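Lipoprotein, putative (PDB 4O4A) is of unknown function but, as a putative lipoprotein of Bacillus anthracis, is probably held at the cell membrane by a lipid and may itself bind lipids. Local coordinates at residues E26-I31 / V83-Y88; D41-Y46 / F121-V126; I31-E36 / V62-A67. All coordinates share one frame; numbering follows the deposited sequence.

Contact 1 of 3, residues E26-I31 / V83-Y88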
loop_
_atom_site.group_PDB
_atom_site.type_symbol
_atom_site.label_atom_id
_atom_site.label_comp_id
_atom_site.label_asym_id
_atom_site.label_seq_id
_atom_site.Cartn_x
_atom_site.Cartn_y
_atom_site.Cartn_z
ATOM N N GLU B 26 -27.774 -4.240 -39.094
ATOM C CA GLU B 26 -26.410 -4.433 -38.620
ATOM C C GLU B 26 -26.372 -4.615 -37.121
ATOM O O GLU B 26 -26.885 -3.774 -36.392
ATOM C CB GLU B 26 -25.547 -3.226 -38.976
ATOM C CG GLU B 26 -25.156 -3.184 -40.442
ATOM C CD GLU B 26 -24.081 -4.196 -40.806
ATOM O OE1 GLU B 26 -23.629 -4.940 -39.917
ATOM O OE2 GLU B 26 -23.673 -4.238 -41.984
ATOM N N THR B 27 -25.791 -5.726 -36.677
ATOM C CA THR B 27 -25.599 -6.004 -35.260
ATOM C C THR B 27 -24.121 -6.341 -34.994
ATOM O O THR B 27 -23.340 -6.535 -35.925
ATOM C CB THR B 27 -26.511 -7.145 -34.755
ATOM O OG1 THR B 27 -26.222 -8.341 -35.472
ATOM C CG2 THR B 27 -27.975 -6.809 -34.950
ATOM N N THR B 28 -23.744 -6.411 -33.725
ATOM C CA THR B 28 -22.339 -6.681 -33.345
ATOM C C THR B 28 -21.933 -8.148 -33.427
ATOM O O THR B 28 -20.753 -8.445 -33.559
ATOM C CB THR B 28 -21.973 -6.133 -31.935
ATOM O OG1 THR B 28 -22.950 -6.548 -30.969
ATOM C CG2 THR B 28 -21.899 -4.602 -31.966
ATOM N N ASP B 29 -22.909 -9.047 -33.303
ATOM C CA ASP B 29 -22.698 -10.474 -33.402
ATOM C C ASP B 29 -21.356 -10.964 -32.897
ATOM O O ASP B 29 -20.560 -11.488 -33.683
ATOM C CB ASP B 29 -22.822 -10.868 -34.866
ATOM C CG ASP B 29 -24.140 -10.502 -35.453
ATOM O OD1 ASP B 29 -25.137 -10.455 -34.699
ATOM O OD2 ASP B 29 -24.191 -10.296 -36.685
ATOM N N THR B 30 -21.078 -10.776 -31.613
ATOM C CA THR B 30 -19.838 -11.291 -31.049
ATOM C C THR B 30 -20.098 -12.114 -29.785
ATOM O O THR B 30 -20.903 -11.742 -28.946
ATOM C CB THR B 30 -18.845 -10.177 -30.731
ATOM O OG1 THR B 30 -18.589 -9.447 -31.926
ATOM C CG2 THR B 30 -17.529 -10.761 -30.198
ATOM N N ILE B 31 -19.385 -13.228 -29.679
ATOM C CA ILE B 31 -19.456 -14.110 -28.538
ATOM C C ILE B 31 -18.117 -14.033 -27.841
ATOM O O ILE B 31 -17.079 -14.208 -28.484
ATOM C CB ILE B 31 -19.683 -15.564 -28.971
ATOM C CG1 ILE B 31 -21.109 -15.741 -29.463
ATOM C CG2 ILE B 31 -19.444 -16.510 -27.809
ATOM C CD1 ILE B 31 -21.402 -17.123 -30.008
ATOM N N VAL B 83 -25.887 -3.664 -30.397
ATOM C CA VAL B 83 -25.190 -4.634 -29.555
ATOM C C VAL B 83 -26.055 -5.826 -29.201
ATOM O O VAL B 83 -27.096 -5.684 -28.559
ATOM C CB VAL B 83 -24.683 -4.002 -28.248
ATOM C CG1 VAL B 83 -24.007 -5.059 -27.368
ATOM C CG2 VAL B 83 -23.719 -2.866 -28.554
ATOM N N ASN B 84 -25.635 -7.002 -29.641
ATOM C CA ASN B 84 -26.346 -8.234 -29.304
ATOM C C ASN B 84 -25.316 -9.298 -28.920
ATOM O O ASN B 84 -25.514 -10.468 -29.163
ATOM C CB ASN B 84 -27.180 -8.716 -30.483
ATOM C CG ASN B 84 -26.317 -9.162 -31.628
ATOM O OD1 ASN B 84 -25.201 -8.655 -31.795
ATOM N ND2 ASN B 84 -26.805 -10.115 -32.414
ATOM N N ASP B 85 -24.252 -8.888 -28.249
ATOM C CA ASP B 85 -23.187 -9.806 -27.879
ATOM C C ASP B 85 -23.603 -10.772 -26.772
ATOM O O ASP B 85 -24.484 -10.474 -25.984
ATOM C CB ASP B 85 -21.960 -9.024 -27.418
ATOM C CG ASP B 85 -21.442 -8.051 -28.476
ATOM O OD1 ASP B 85 -21.601 -8.317 -29.697
ATOM O OD2 ASP B 85 -20.848 -7.027 -28.067
ATOM N N LEU B 86 -22.969 -11.940 -26.747
ATOM C CA LEU B 86 -23.209 -12.961 -25.732
ATOM C C LEU B 86 -21.901 -13.237 -25.004
ATOM O O LEU B 86 -20.821 -13.176 -25.598
ATOM C CB LEU B 86 -23.726 -14.236 -26.371
ATOM C CG LEU B 86 -25.074 -14.098 -27.087
ATOM C CD1 LEU B 86 -25.425 -15.375 -27.823
ATOM C CD2 LEU B 86 -26.177 -13.725 -26.097
ATOM N N TYR B 87 -21.990 -13.510 -23.713
ATOM C CA TYR B 87 -20.808 -13.747 -22.900
ATOM C C TYR B 87 -20.921 -15.084 -22.183
ATOM O O TYR B 87 -21.989 -15.471 -21.712
ATOM C CB TYR B 87 -20.634 -12.608 -21.893
ATOM C CG TYR B 87 -20.709 -11.221 -22.509
ATOM C CD1 TYR B 87 -19.573 -10.568 -22.958
ATOM C CD2 TYR B 87 -21.916 -10.561 -22.621
ATOM C CE1 TYR B 87 -19.626 -9.298 -23.524
ATOM C CE2 TYR B 87 -21.988 -9.289 -23.176
ATOM C CZ TYR B 87 -20.837 -8.663 -23.628
ATOM O OH TYR B 87 -20.900 -7.402 -24.206
ATOM N N TYR B 88 -19.818 -15.815 -22.134
ATOM C CA TYR B 88 -19.805 -17.089 -21.461
ATOM C C TYR B 88 -18.499 -17.298 -20.764
ATOM O O TYR B 88 -17.486 -16.713 -21.150
ATOM C CB TYR B 88 -19.916 -18.220 -22.461
ATOM C CG TYR B 88 -21.136 -18.230 -23.338
ATOM C CD1 TYR B 88 -21.153 -17.546 -24.526
ATOM C CD2 TYR B 88 -22.242 -19.000 -23.018
ATOM C CE1 TYR B 88 -22.251 -17.600 -25.353
ATOM C CE2 TYR B 88 -23.340 -19.054 -23.845
ATOM C CZ TYR B 88 -23.335 -18.353 -25.003
ATOM O OH TYR B 88 -24.434 -18.400 -25.816
#

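Contact 2 of 3, residues D41-Y46 / F121-V126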
loop_
_atom_site.group_PDB
_atom_site.type_symbol
_atom_site.label_atom_id
_atom_site.label_comp_id
_atom_site.label_asym_id
_atom_site.label_seq_id
_atom_site.Cartn_x
_atom_site.Cartn_y
_atom_site.Cartn_z
ATOM N N ASP B 41 -9.749 -7.282 -15.830
ATOM C CA ASP B 41 -9.670 -6.591 -17.096
ATOM C C ASP B 41 -9.500 -7.527 -18.260
ATOM O O ASP B 41 -8.812 -8.522 -18.149
ATOM C CB ASP B 41 -8.500 -5.637 -17.058
ATOM C CG ASP B 41 -8.625 -4.624 -15.946
ATOM O OD1 ASP B 41 -9.671 -3.944 -15.881
ATOM O OD2 ASP B 41 -7.682 -4.505 -15.138
ATOM N N LEU B 42 -10.141 -7.188 -19.380
ATOM C CA LEU B 42 -10.073 -7.974 -20.596
ATOM C C LEU B 42 -9.674 -7.072 -21.753
ATOM O O LEU B 42 -10.131 -5.924 -21.863
ATOM C CB LEU B 42 -11.421 -8.604 -20.911
ATOM C CG LEU B 42 -11.929 -9.624 -19.915
ATOM C CD1 LEU B 42 -13.370 -9.983 -20.223
ATOM C CD2 LEU B 42 -11.063 -10.861 -19.922
ATOM N N ILE B 43 -8.830 -7.597 -22.624
ATOM C CA ILE B 43 -8.393 -6.842 -23.765
ATOM C C ILE B 43 -8.430 -7.690 -25.023
ATOM O O ILE B 43 -7.992 -8.839 -25.034
ATOM C CB ILE B 43 -6.971 -6.307 -23.569
ATOM C CG1 ILE B 43 -6.890 -5.446 -22.304
ATOM C CG2 ILE B 43 -6.551 -5.504 -24.781
ATOM C CD1 ILE B 43 -5.521 -4.862 -22.005
ATOM N N VAL B 44 -8.973 -7.098 -26.081
ATOM C CA VAL B 44 -9.022 -7.733 -27.380
ATOM C C VAL B 44 -8.284 -6.811 -28.313
ATOM O O VAL B 44 -8.559 -5.606 -28.336
ATOM C CB VAL B 44 -10.451 -7.882 -27.905
ATOM C CG1 VAL B 44 -10.431 -8.595 -29.249
ATOM C CG2 VAL B 44 -11.301 -8.663 -26.927
ATOM N N VAL B 45 -7.331 -7.339 -29.060
ATOM C CA VAL B 45 -6.584 -6.506 -29.999
ATOM C C VAL B 45 -6.772 -7.074 -31.382
ATOM O O VAL B 45 -6.556 -8.261 -31.606
ATOM C CB VAL B 45 -5.099 -6.444 -29.669
ATOM C CG1 VAL B 45 -4.384 -5.528 -30.661
ATOM C CG2 VAL B 45 -4.895 -5.948 -28.252
ATOM N N TYR B 46 -7.177 -6.214 -32.303
ATOM C CA TYR B 46 -7.451 -6.628 -33.667
ATOM C C TYR B 46 -6.349 -6.238 -34.640
ATOM O O TYR B 46 -5.405 -5.513 -34.303
ATOM C CB TYR B 46 -8.761 -5.984 -34.133
ATOM C CG TYR B 46 -9.995 -6.459 -33.390
ATOM C CD1 TYR B 46 -10.327 -5.931 -32.155
ATOM C CD2 TYR B 46 -10.836 -7.414 -33.946
ATOM C CE1 TYR B 46 -11.453 -6.362 -31.479
ATOM C CE2 TYR B 46 -11.963 -7.849 -33.286
ATOM C CZ TYR B 46 -12.265 -7.318 -32.046
ATOM O OH TYR B 46 -13.403 -7.734 -31.395
ATOM N N PHE B 121 -8.517 -1.800 -30.654
ATOM C CA PHE B 121 -8.632 -2.615 -29.440
ATOM C C PHE B 121 -9.898 -2.336 -28.660
ATOM O O PHE B 121 -10.586 -1.330 -28.879
ATOM C CB PHE B 121 -7.456 -2.353 -28.522
ATOM C CG PHE B 121 -7.356 -0.923 -28.071
ATOM C CD1 PHE B 121 -8.108 -0.470 -27.013
ATOM C CD2 PHE B 121 -6.506 -0.033 -28.712
ATOM C CE1 PHE B 121 -8.022 0.843 -26.600
ATOM C CE2 PHE B 121 -6.416 1.282 -28.303
ATOM C CZ PHE B 121 -7.179 1.719 -27.247
ATOM N N ALA B 122 -10.183 -3.236 -27.725
ATOM C CA ALA B 122 -11.332 -3.104 -26.877
ATOM C C ALA B 122 -10.965 -3.471 -25.459
ATOM O O ALA B 122 -10.254 -4.450 -25.216
ATOM C CB ALA B 122 -12.456 -3.990 -27.374
ATOM N N ASN B 123 -11.472 -2.679 -24.523
ATOM C CA ASN B 123 -11.262 -2.901 -23.110
ATOM C C ASN B 123 -12.555 -3.266 -22.448
ATOM O O ASN B 123 -13.530 -2.511 -22.504
ATOM C CB ASN B 123 -10.709 -1.652 -22.454
ATOM C CG ASN B 123 -9.252 -1.462 -22.713
ATOM O OD1 ASN B 123 -8.451 -2.293 -22.317
ATOM N ND2 ASN B 123 -8.886 -0.342 -23.338
ATOM N N LEU B 124 -12.584 -4.443 -21.850
ATOM C CA LEU B 124 -13.741 -4.894 -21.123
ATOM C C LEU B 124 -13.273 -5.360 -19.779
ATOM O O LEU B 124 -12.090 -5.500 -19.532
ATOM C CB LEU B 124 -14.433 -6.063 -21.801
ATOM C CG LEU B 124 -15.041 -5.840 -23.173
ATOM C CD1 LEU B 124 -13.976 -6.146 -24.201
ATOM C CD2 LEU B 124 -16.232 -6.761 -23.387
ATOM N N GLU B 125 -14.229 -5.640 -18.919
ATOM C CA GLU B 125 -13.929 -6.077 -17.595
ATOM C C GLU B 125 -15.002 -7.049 -17.196
ATOM O O GLU B 125 -16.185 -6.851 -17.500
ATOM C CB GLU B 125 -13.907 -4.867 -16.681
ATOM C CG GLU B 125 -13.487 -5.153 -15.267
ATOM C CD GLU B 125 -13.479 -3.916 -14.393
ATOM O OE1 GLU B 125 -13.504 -2.784 -14.919
ATOM O OE2 GLU B 125 -13.451 -4.084 -13.157
ATOM N N VAL B 126 -14.604 -8.101 -16.501
ATOM C CA VAL B 126 -15.555 -9.108 -16.068
ATOM C C VAL B 126 -15.444 -9.298 -14.580
ATOM O O VAL B 126 -14.373 -9.067 -13.983
ATOM C CB VAL B 126 -15.289 -10.456 -16.767
ATOM C CG1 VAL B 126 -13.905 -10.999 -16.421
ATOM C CG2 VAL B 126 -16.344 -11.476 -16.406
#

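Contact 3 of 3, residues I31-E36 / V62-A67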
loop_
_atom_site.group_PDB
_atom_site.type_symbol
_atom_site.label_atom_id
_atom_site.label_comp_id
_atom_site.label_asym_id
_atom_site.label_seq_id
_atom_site.Cartn_x
_atom_site.Cartn_y
_atom_site.Cartn_z
ATOM N N ILE B 31 -19.385 -13.228 -29.679
ATOM C CA ILE B 31 -19.456 -14.110 -28.538
ATOM C C ILE B 31 -18.117 -14.033 -27.841
ATOM O O ILE B 31 -17.079 -14.208 -28.484
ATOM C CB ILE B 31 -19.683 -15.564 -28.971
ATOM C CG1 ILE B 31 -21.109 -15.741 -29.463
ATOM C CG2 ILE B 31 -19.444 -16.510 -27.809
ATOM C CD1 ILE B 31 -21.402 -17.123 -30.008
ATOM N N TYR B 32 -18.133 -13.762 -26.543
ATOM C CA TYR B 32 -16.903 -13.678 -25.777
ATOM C C TYR B 32 -16.819 -14.873 -24.855
ATOM O O TYR B 32 -17.729 -15.114 -24.080
ATOM C CB TYR B 32 -16.865 -12.392 -24.953
ATOM C CG TYR B 32 -16.847 -11.143 -25.789
ATOM C CD1 TYR B 32 -15.649 -10.584 -26.208
ATOM C CD2 TYR B 32 -18.029 -10.522 -26.181
ATOM C CE1 TYR B 32 -15.634 -9.426 -26.977
ATOM C CE2 TYR B 32 -18.029 -9.375 -26.960
ATOM C CZ TYR B 32 -16.830 -8.829 -27.351
ATOM O OH TYR B 32 -16.825 -7.691 -28.111
ATOM N N LEU B 33 -15.721 -15.614 -24.946
ATOM C CA LEU B 33 -15.499 -16.769 -24.093
ATOM C C LEU B 33 -14.415 -16.435 -23.090
ATOM O O LEU B 33 -13.268 -16.195 -23.462
ATOM C CB LEU B 33 -15.075 -17.960 -24.927
ATOM C CG LEU B 33 -16.039 -18.299 -26.057
ATOM C CD1 LEU B 33 -15.533 -19.498 -26.837
ATOM C CD2 LEU B 33 -17.435 -18.572 -25.525
ATOM N N ILE B 34 -14.791 -16.389 -21.819
ATOM C CA ILE B 34 -13.869 -16.073 -20.754
ATOM C C ILE B 34 -13.549 -17.323 -19.920
ATOM O O ILE B 34 -14.441 -18.084 -19.561
ATOM C CB ILE B 34 -14.476 -15.033 -19.768
ATOM C CG1 ILE B 34 -14.747 -13.687 -20.430
ATOM C CG2 ILE B 34 -13.524 -14.787 -18.614
ATOM C CD1 ILE B 34 -16.000 -13.631 -21.251
ATOM N N PRO B 35 -12.274 -17.538 -19.595
ATOM C CA PRO B 35 -11.990 -18.662 -18.704
ATOM C C PRO B 35 -12.739 -18.466 -17.388
ATOM O O PRO B 35 -12.678 -17.391 -16.803
ATOM C CB PRO B 35 -10.482 -18.569 -18.507
ATOM C CG PRO B 35 -9.994 -17.989 -19.786
ATOM C CD PRO B 35 -11.048 -16.986 -20.186
ATOM N N GLU B 36 -13.433 -19.499 -16.930
ATOM C CA GLU B 36 -14.267 -19.399 -15.721
ATOM C C GLU B 36 -13.582 -18.869 -14.471
ATOM O O GLU B 36 -14.213 -18.203 -13.653
ATOM C CB GLU B 36 -14.880 -20.753 -15.391
ATOM C CG GLU B 36 -13.878 -21.813 -14.988
ATOM C CD GLU B 36 -14.533 -23.141 -14.701
ATOM O OE1 GLU B 36 -15.774 -23.241 -14.852
ATOM O OE2 GLU B 36 -13.801 -24.090 -14.334
ATOM N N VAL B 62 -16.278 -15.228 -32.708
ATOM C CA VAL B 62 -15.985 -15.764 -31.381
ATOM C C VAL B 62 -14.639 -15.325 -30.863
ATOM O O VAL B 62 -13.622 -15.643 -31.449
ATOM C CB VAL B 62 -16.011 -17.303 -31.387
ATOM C CG1 VAL B 62 -15.851 -17.849 -29.976
ATOM C CG2 VAL B 62 -17.308 -17.809 -31.983
ATOM N N VAL B 63 -14.657 -14.607 -29.745
ATOM C CA VAL B 63 -13.448 -14.153 -29.099
ATOM C C VAL B 63 -13.181 -15.070 -27.935
ATOM O O VAL B 63 -14.007 -15.191 -27.041
ATOM C CB VAL B 63 -13.568 -12.718 -28.573
ATOM C CG1 VAL B 63 -12.347 -12.362 -27.735
ATOM C CG2 VAL B 63 -13.721 -11.738 -29.719
ATOM N N THR B 64 -12.023 -15.720 -27.958
ATOM C CA THR B 64 -11.616 -16.618 -26.894
ATOM C C THR B 64 -10.463 -15.992 -26.173
ATOM O O THR B 64 -9.408 -15.772 -26.759
ATOM C CB THR B 64 -11.161 -17.974 -27.433
ATOM O OG1 THR B 64 -12.281 -18.656 -28.000
ATOM C CG2 THR B 64 -10.604 -18.818 -26.320
ATOM N N PHE B 65 -10.664 -15.675 -24.905
ATOM C CA PHE B 65 -9.611 -15.071 -24.125
ATOM C C PHE B 65 -8.681 -16.132 -23.603
ATOM O O PHE B 65 -9.093 -17.229 -23.274
ATOM C CB PHE B 65 -10.175 -14.258 -22.949
ATOM C CG PHE B 65 -10.881 -13.004 -23.368
ATOM C CD1 PHE B 65 -10.155 -11.894 -23.773
ATOM C CD2 PHE B 65 -12.268 -12.926 -23.357
ATOM C CE1 PHE B 65 -10.793 -10.729 -24.173
ATOM C CE2 PHE B 65 -12.919 -11.763 -23.752
ATOM C CZ PHE B 65 -12.180 -10.663 -24.161
ATOM N N ALA B 66 -7.413 -15.782 -23.518
ATOM C CA ALA B 66 -6.439 -16.664 -22.950
ATOM C C ALA B 66 -6.589 -16.563 -21.424
ATOM O O ALA B 66 -7.337 -15.726 -20.909
ATOM C CB ALA B 66 -5.049 -16.242 -23.381
ATOM N N ALA B 67 -5.846 -17.388 -20.698
ATOM C CA ALA B 67 -5.908 -17.388 -19.234
ATOM C C ALA B 67 -5.632 -16.016 -18.594
ATOM O O ALA B 67 -6.134 -15.737 -17.508
ATOM C CB ALA B 67 -4.955 -18.425 -18.680
#

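Contact 1 of 3, residues E26-I31 / V83-Y88
Thr28 and Asp85 meet at about a right angle, the hydroxyl of Thr28 reaching over the carboxylate. Thr28 OG1 gives its hydrogen to Asp85 OD1 at 2.6 Å, approaching from above the carboxylate plane. The same OG1 receives the backbone Asn84 N at 3.0 Å, which leaves the hydroxyl both donating and accepting. A chi1 of 50° sets OG1 between the backbone N and the carbonyl carbon of Thr28, from where it meets both Asn84 N and Asp85 OD1.

One residue along, Asn84 crosses Asp29 obliquely, with amide and carboxylate planes 60° apart. Its two ends hold the same residue: Asp29 N donates to Asn84 OD1 at 2.8 Å in the carbonyl plane, on a lone pair, and Asn84 ND2 donates to Asp29 OD1 at 2.8 Å, with that oxygen close to the amide plane. The pair of bonds fixes how the amide is turned. Asp85 OD1 also takes a weak bond from Thr30 N, and the Asp85 side chain runs alongside that of Thr30, pointing the same way.

Beyond these loops the segments become parallel neighbours in a mixed sheet. Leu86 N binds Thr30 O at 3.0 Å, Ile31 pairs with Leu86, and Ile31 CG2 lies 3.8 Å from Tyr88 CD1, meeting the ring obliquely. Phe60 of strand 60-64 touches both Ile31 and Leu86 on that face.

Where regular strand pairing has not yet begun, side chains and backbone amides thus exchange hydrogen bonds between the two segments. The buried Thr28 hydroxyl is satisfied in both roles, and Asp85 OD1, which accepts from a hydroxyl and, weakly, an N-H, is probably stabilised as an anion.

Contact 2 of 3, residues D41-Y46 / F121-V126
Leu42 and Leu124 form a hydrogen-bonded pair between antiparallel strands, and the Leu42 side chain can be traced outward along its partner. Leu42 CB lies 4.0 Å from Leu124 CB and also rests near the Leu124 carbonyl, 3.5 Å from Leu124 O. CG is still within 4.1 Å of Leu124 O. With chi1 at -65° CG sits beside the backbone N; CD1, anti to CA, points on to Val126, 4.0 Å from Val126 CG1. The side chain thus reaches from Leu124 to Val126, two residues along strand 117-126.

Leu42 and Leu124 exchange two backbone hydrogen bonds, Leu42 N to Leu124 O and Leu124 N to Leu42 O at 2.9 Å. Two more such bonds join Val44 and Ala122, and the strand segments run 149° apart. This pair lies inside a mixed four-stranded sheet, flanked by strands 70-72 and 104-114.

On the other face Ile43 CG1 packs alongside Asn123, 3.5 Å from Asn123 OD1, while Asn123 ND2 is hydrogen-bonded to Ser108 OG. At the end of the pair Asp41 and Glu125 lie side by side, Asp41 OD1 4.1 Å from Glu125 OE1, their carboxylate planes 64° apart.

Two buried like charges this near would probably be costly alone. Arg140 forms a salt bridge to each, through different guanidinium nitrogens, and so probably offsets their repulsion.

Contact 3 of 3, residues I31-E36 / V62-A67
Phe65, just past the end of strand 60-64, meets Tyr32 obliquely, Phe65 CE2 lying 3.9 Å from Tyr32 CD1. Val63 touches both: its CB is 3.8 Å from Tyr32 CD1, and its CG1 sits 3.9 Å above one face of the Phe65 ring, displaced toward the rim. Ile34 CG1 adds a third contact at Phe65 CD2, its side chain running alongside the ring. The edge of Phe65 comes near Leu33 O, and Pro35 crosses Phe65 at about a right angle, its CD against the phenylalanine CB.

On the other face Leu33 reaches across with CD1, which touches Val62 CG1 and Thr64 OG1, each at 3.6 Å. With CD1 anti to CA (chi2 180°) the methyl is carried toward 62-64. Ile31 CG2 makes a looser contact with Val62 CG1.

Strands 30-35 and 60-64 are parallel neighbours in the mixed five-stranded sheet, the directions of their 31-35 and 62-64 parts differing by 17°, yet no simple turn joins them. The chain between them first passes through strand 40-45 of the second sheet and then through strand 56-57, which pairs antiparallel with 60-64.

Three backbone bonds set the register: Val63 N to Ile31 O at 2.8 Å, Leu33 N to Val63 O at 2.7 Å, and Phe65 N to Leu33 O at 3.0 Å, the last carrying the pairing on into the loop after Thr64 and placing the Phe65 ring beside the strand. Farther out, Tyr87 lays its ring nearly parallel to that of Tyr32 from strand 86-90. Leu42 and Val44 of strand 40-45 pack against Phe65, Leu42 also meets Ile34 and Val44 also meets Val63, where the two sheets face each other.

Contacts 1 and 3 share Ile31 and use opposite edges of strand 30-35, which lies between strands 86-90 and 60-64; their centres are about 13 Å apart. Probable hydrogen bonds from Tyr32 N to Leu86 O (2.9 Å) and from Ile34 N to Tyr88 O (2.8 Å) continue the pairing of contact 1 alongside contact 3. Contact 2 belongs to the other sheet, about 11 Å from contact 3 between centres, and meets it where Val44 CG2 lies 3.5 Å from Phe65 CE1. It reaches contact 1 through Tyr87 CE1 and Leu124 CD2, 4.2 Å apart. A sulfate ion, probably from the crystallisation liquor, lies about 5 Å from the Asp41 side chain of contact 2.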